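Local coordinates for DUF3863 domain-containing protein (Parabacteroides distasonis, PDB 3LM3) that is of unknown function but is probably a carbohydrate-active enzyme, related in fold to glycoside hydrolases and polysaccharide deacetylases, at residues A[24-36]-A[45-59]. Residues are numbered along the deposited sequence; the frame is centred on the assembly and turned at random. Where two conformers were deposited one is given.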
# COMPACT_ATOMS: atom_id res chain seq x y z
N THR A 24 3.52 -8.45 3.69
CA THR A 24 3.32 -7.63 4.87
C THR A 24 1.83 -7.36 5.03
O THR A 24 1.23 -6.66 4.20
CB THR A 24 4.10 -6.32 4.80
OG1 THR A 24 3.72 -5.56 3.64
CG2 THR A 24 5.61 -6.56 4.76
N LEU A 25 1.23 -7.91 6.08
CA LEU A 25 -0.16 -7.69 6.43
C LEU A 25 -0.27 -6.75 7.61
O LEU A 25 0.50 -6.84 8.57
CB LEU A 25 -0.83 -9.00 6.83
CG LEU A 25 -2.24 -8.91 7.43
CD1 LEU A 25 -3.24 -8.39 6.40
CD2 LEU A 25 -2.69 -10.29 7.98
N CYS A 26 -1.23 -5.86 7.54
CA CYS A 26 -1.68 -5.08 8.69
C CYS A 26 -3.16 -5.36 8.95
O CYS A 26 -3.97 -5.43 8.01
CB CYS A 26 -1.50 -3.60 8.44
SG CYS A 26 -2.32 -2.49 9.63
N ILE A 27 -3.48 -5.56 10.22
CA ILE A 27 -4.88 -5.61 10.69
C ILE A 27 -5.17 -4.30 11.42
O ILE A 27 -4.42 -3.93 12.36
CB ILE A 27 -5.16 -6.84 11.60
CG1 ILE A 27 -4.95 -8.13 10.82
CG2 ILE A 27 -6.61 -6.77 12.15
CD1 ILE A 27 -5.08 -9.36 11.64
N MSE A 28 -6.21 -3.59 10.99
CA MSE A 28 -6.58 -2.28 11.51
C MSE A 28 -7.66 -2.40 12.58
O MSE A 28 -8.65 -3.13 12.40
CB MSE A 28 -7.09 -1.37 10.41
CG MSE A 28 -7.50 0.00 10.84
SE MSE A 28 -8.21 0.99 9.34
CE MSE A 28 -8.13 2.76 10.13
N ILE A 29 -7.44 -1.70 13.69
CA ILE A 29 -8.38 -1.61 14.81
C ILE A 29 -8.83 -0.14 14.92
O ILE A 29 -8.02 0.77 14.95
CB ILE A 29 -7.74 -2.03 16.13
CG1 ILE A 29 -7.07 -3.40 16.05
CG2 ILE A 29 -8.78 -1.97 17.27
CD1 ILE A 29 -7.94 -4.52 15.68
N ARG A 30 -10.14 0.10 15.01
CA ARG A 30 -10.70 1.46 14.99
C ARG A 30 -12.00 1.51 15.77
O ARG A 30 -12.49 0.46 16.17
CB ARG A 30 -10.90 1.92 13.53
CG ARG A 30 -11.94 1.13 12.76
CD ARG A 30 -11.71 1.18 11.27
NE ARG A 30 -12.90 0.75 10.56
CZ ARG A 30 -12.96 0.60 9.24
NH1 ARG A 30 -11.89 0.78 8.49
NH2 ARG A 30 -14.14 0.28 8.69
N THR A 31 -12.56 2.71 15.98
CA THR A 31 -13.88 2.89 16.58
C THR A 31 -14.89 3.37 15.56
O THR A 31 -16.09 3.22 15.76
CB THR A 31 -13.90 3.82 17.81
OG1 THR A 31 -14.01 5.20 17.42
CG2 THR A 31 -12.70 3.59 18.77
N THR A 32 -14.43 3.99 14.49
CA THR A 32 -15.25 4.44 13.35
C THR A 32 -14.35 4.32 12.10
O THR A 32 -13.12 4.18 12.24
CB THR A 32 -15.74 5.90 13.50
OG1 THR A 32 -14.62 6.79 13.41
CG2 THR A 32 -16.46 6.15 14.81
N PRO A 33 -14.92 4.34 10.88
CA PRO A 33 -14.10 3.94 9.75
C PRO A 33 -12.96 4.86 9.34
O PRO A 33 -11.91 4.36 8.96
CB PRO A 33 -15.10 3.81 8.59
CG PRO A 33 -16.37 3.49 9.25
CD PRO A 33 -16.36 4.27 10.54
N TRP A 34 -13.17 6.17 9.42
CA TRP A 34 -12.23 7.14 8.84
C TRP A 34 -11.89 8.22 9.87
O TRP A 34 -12.08 9.43 9.64
CB TRP A 34 -12.83 7.80 7.59
CG TRP A 34 -13.16 6.87 6.43
CD1 TRP A 34 -12.67 5.64 6.20
CD2 TRP A 34 -14.05 7.16 5.34
NE1 TRP A 34 -13.20 5.12 5.02
CE2 TRP A 34 -14.05 6.05 4.48
CE3 TRP A 34 -14.84 8.27 5.00
CZ2 TRP A 34 -14.81 5.99 3.31
CZ3 TRP A 34 -15.61 8.21 3.83
CH2 TRP A 34 -15.58 7.08 3.01
N GLU A 35 -11.43 7.79 11.03
CA GLU A 35 -11.13 8.71 12.12
C GLU A 35 -9.64 9.07 12.07
O GLU A 35 -8.77 8.39 12.61
CB GLU A 35 -11.62 8.23 13.49
CG GLU A 35 -11.14 6.80 13.86
CD GLU A 35 -11.82 6.24 15.08
OE1 GLU A 35 -12.82 6.83 15.60
OE2 GLU A 35 -11.33 5.20 15.57
N VAL A 36 -9.37 10.17 11.38
CA VAL A 36 -7.99 10.65 11.21
C VAL A 36 -7.47 11.35 12.45
O VAL A 36 -6.26 11.50 12.61
CB VAL A 36 -7.91 11.61 10.01
CG1 VAL A 36 -8.23 10.89 8.68
CG2 VAL A 36 -8.78 12.85 10.17
N ARG A 45 -20.20 5.94 10.88
CA ARG A 45 -20.54 4.64 11.45
C ARG A 45 -19.84 4.36 12.78
O ARG A 45 -18.61 4.38 12.86
CB ARG A 45 -20.22 3.52 10.47
CG ARG A 45 -20.55 2.13 11.01
CD ARG A 45 -19.75 1.10 10.27
NE ARG A 45 -20.15 1.00 8.87
CZ ARG A 45 -19.39 0.55 7.89
NH1 ARG A 45 -18.12 0.21 8.08
NH2 ARG A 45 -19.91 0.46 6.66
N ASP A 46 -20.61 4.04 13.80
CA ASP A 46 -20.12 3.64 15.12
C ASP A 46 -19.81 2.15 15.08
O ASP A 46 -20.72 1.32 14.95
CB ASP A 46 -21.17 3.95 16.17
CG ASP A 46 -20.79 3.49 17.56
OD1 ASP A 46 -19.77 2.82 17.77
OD2 ASP A 46 -21.55 3.77 18.53
N GLU A 47 -18.52 1.79 15.15
CA GLU A 47 -18.08 0.40 15.07
C GLU A 47 -17.63 -0.20 16.39
O GLU A 47 -16.97 -1.25 16.39
CB GLU A 47 -16.96 0.26 14.03
CG GLU A 47 -17.39 0.51 12.60
CD GLU A 47 -16.27 0.33 11.63
OE1 GLU A 47 -15.09 0.48 12.05
OE2 GLU A 47 -16.48 0.06 10.43
N VAL A 48 -17.96 0.42 17.53
CA VAL A 48 -17.59 -0.15 18.80
C VAL A 48 -17.99 -1.62 18.92
O VAL A 48 -17.19 -2.46 19.30
CB VAL A 48 -18.12 0.70 19.96
CG1 VAL A 48 -18.01 -0.04 21.28
CG2 VAL A 48 -17.37 2.06 19.97
N ASP A 49 -19.22 -1.95 18.53
CA ASP A 49 -19.72 -3.30 18.65
C ASP A 49 -19.18 -4.24 17.59
O ASP A 49 -19.35 -5.45 17.68
CB ASP A 49 -21.25 -3.30 18.63
CG ASP A 49 -21.87 -2.54 19.80
OD1 ASP A 49 -21.21 -2.29 20.84
OD2 ASP A 49 -23.06 -2.17 19.68
N TRP A 50 -18.47 -3.69 16.59
CA TRP A 50 -17.91 -4.46 15.49
C TRP A 50 -16.48 -4.95 15.81
O TRP A 50 -15.87 -5.67 15.00
CB TRP A 50 -17.85 -3.62 14.20
CG TRP A 50 -19.18 -3.10 13.71
CD1 TRP A 50 -20.24 -2.71 14.45
CD2 TRP A 50 -19.54 -2.89 12.34
NE1 TRP A 50 -21.26 -2.29 13.62
CE2 TRP A 50 -20.85 -2.38 12.33
CE3 TRP A 50 -18.89 -3.10 11.13
CZ2 TRP A 50 -21.52 -2.08 11.13
CZ3 TRP A 50 -19.56 -2.80 9.96
CH2 TRP A 50 -20.84 -2.31 9.97
N HIS A 51 -15.98 -4.55 16.98
CA HIS A 51 -14.64 -4.87 17.44
C HIS A 51 -14.77 -5.70 18.71
O HIS A 51 -15.23 -5.20 19.73
CB HIS A 51 -13.80 -3.62 17.67
CG HIS A 51 -13.45 -2.90 16.40
ND1 HIS A 51 -14.32 -2.04 15.77
CD2 HIS A 51 -12.37 -3.01 15.60
CE1 HIS A 51 -13.76 -1.62 14.64
NE2 HIS A 51 -12.57 -2.19 14.52
N THR A 52 -14.38 -6.96 18.63
CA THR A 52 -14.43 -7.87 19.78
C THR A 52 -13.10 -8.61 19.89
O THR A 52 -12.39 -8.84 18.89
CB THR A 52 -15.57 -8.90 19.71
OG1 THR A 52 -15.29 -9.86 18.69
CG2 THR A 52 -16.92 -8.22 19.49
N LEU A 53 -12.78 -9.01 21.12
CA LEU A 53 -11.61 -9.84 21.35
C LEU A 53 -11.70 -11.13 20.55
O LEU A 53 -10.75 -11.52 19.90
CB LEU A 53 -11.48 -10.15 22.83
CG LEU A 53 -10.41 -11.19 23.22
CD1 LEU A 53 -8.98 -10.76 22.80
CD2 LEU A 53 -10.49 -11.46 24.73
N GLU A 54 -12.84 -11.80 20.59
CA GLU A 54 -12.95 -13.06 19.85
C GLU A 54 -12.76 -12.87 18.36
O GLU A 54 -12.17 -13.73 17.70
CB GLU A 54 -14.25 -13.81 20.12
CG GLU A 54 -14.58 -14.97 19.09
CD GLU A 54 -13.46 -16.06 18.88
OE1 GLU A 54 -12.28 -15.90 19.31
OE2 GLU A 54 -13.77 -17.09 18.24
N GLY A 55 -13.25 -11.77 17.79
CA GLY A 55 -13.10 -11.55 16.38
C GLY A 55 -11.66 -11.30 15.97
O GLY A 55 -11.21 -11.78 14.92
N VAL A 56 -10.92 -10.53 16.77
CA VAL A 56 -9.57 -10.23 16.50
C VAL A 56 -8.69 -11.50 16.63
O VAL A 56 -7.84 -11.79 15.81
CB VAL A 56 -9.17 -9.09 17.45
CG1 VAL A 56 -7.73 -8.79 17.33
CG2 VAL A 56 -10.04 -7.83 17.15
N ARG A 57 -8.92 -12.24 17.69
CA ARG A 57 -8.20 -13.50 17.94
C ARG A 57 -8.47 -14.51 16.81
O ARG A 57 -7.56 -15.16 16.32
CB ARG A 57 -8.63 -14.08 19.29
CG ARG A 57 -7.98 -15.42 19.61
CD ARG A 57 -8.28 -15.84 21.08
NE ARG A 57 -9.70 -15.70 21.39
CZ ARG A 57 -10.23 -15.29 22.55
NH1 ARG A 57 -9.48 -14.96 23.61
NH2 ARG A 57 -11.57 -15.19 22.65
N ALA A 58 -9.72 -14.61 16.37
CA ALA A 58 -10.04 -15.53 15.31
C ALA A 58 -9.31 -15.16 14.02
O ALA A 58 -8.82 -16.03 13.31
CB ALA A 58 -11.55 -15.55 15.07
N LEU A 59 -9.25 -13.87 13.71
CA LEU A 59 -8.58 -13.45 12.51
C LEU A 59 -7.08 -13.73 12.59
O LEU A 59 -6.49 -14.19 11.60
CB LEU A 59 -8.90 -11.95 12.26
CG LEU A 59 -8.58 -11.43 10.87
CD1 LEU A 59 -9.35 -12.19 9.80
CD2 LEU A 59 -8.95 -9.92 10.85
O HOH W 1 -11.40 -2.57 11.95
O HOH W 2 -17.61 4.80 17.71
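R30 and E47 meet side-on in a two-pronged salt bridge, with guanidinium and carboxylate nearly coplanar, 13° apart. R30 NE donates to E47 OE1 at 2.7 Å and R30 NH2 to E47 OE2 at 2.9 Å; both bonds are almost straight and use the syn lone pairs. The R30 chain runs extended from CG to NE, which carries its flat end alongside the carboxylate. R45, bent at chi3 (-67°), brings NH1 to the same E47 OE2 at 2.9 Å, nearly in line with the C-O bond, so the carboxylate bridges two like charges and probably eases their repulsion. Were R30 replaced by an alanine, E47 OE1 would probably lose its guanidinium partner, and the carboxylate, still held through OE2 by R45, could turn more easily. The backbone pairs here too, E47 N donating to T31 O (2.9 Å). H51 lays one ring face over the carbonyl of R30; its ND1 donates to E47 O (2.8 Å), which lies in the ring plane and helps fix the ring's rotation, while a water links H51 NE2 to M28 O. Farther along, I29 CD1 meets V56 CG2 tip to tip (4.2 Å), and I27 CD1 slides past L59 CD2 at 4.0 Å. Thus the first half of a beta-alpha-beta crossover packs helix 53-64 on strand 21-29, beside W74 of parallel strand 73-76; H51 also touches I91 of helix 86-102, and R30 reaches E287 of strand 280-287.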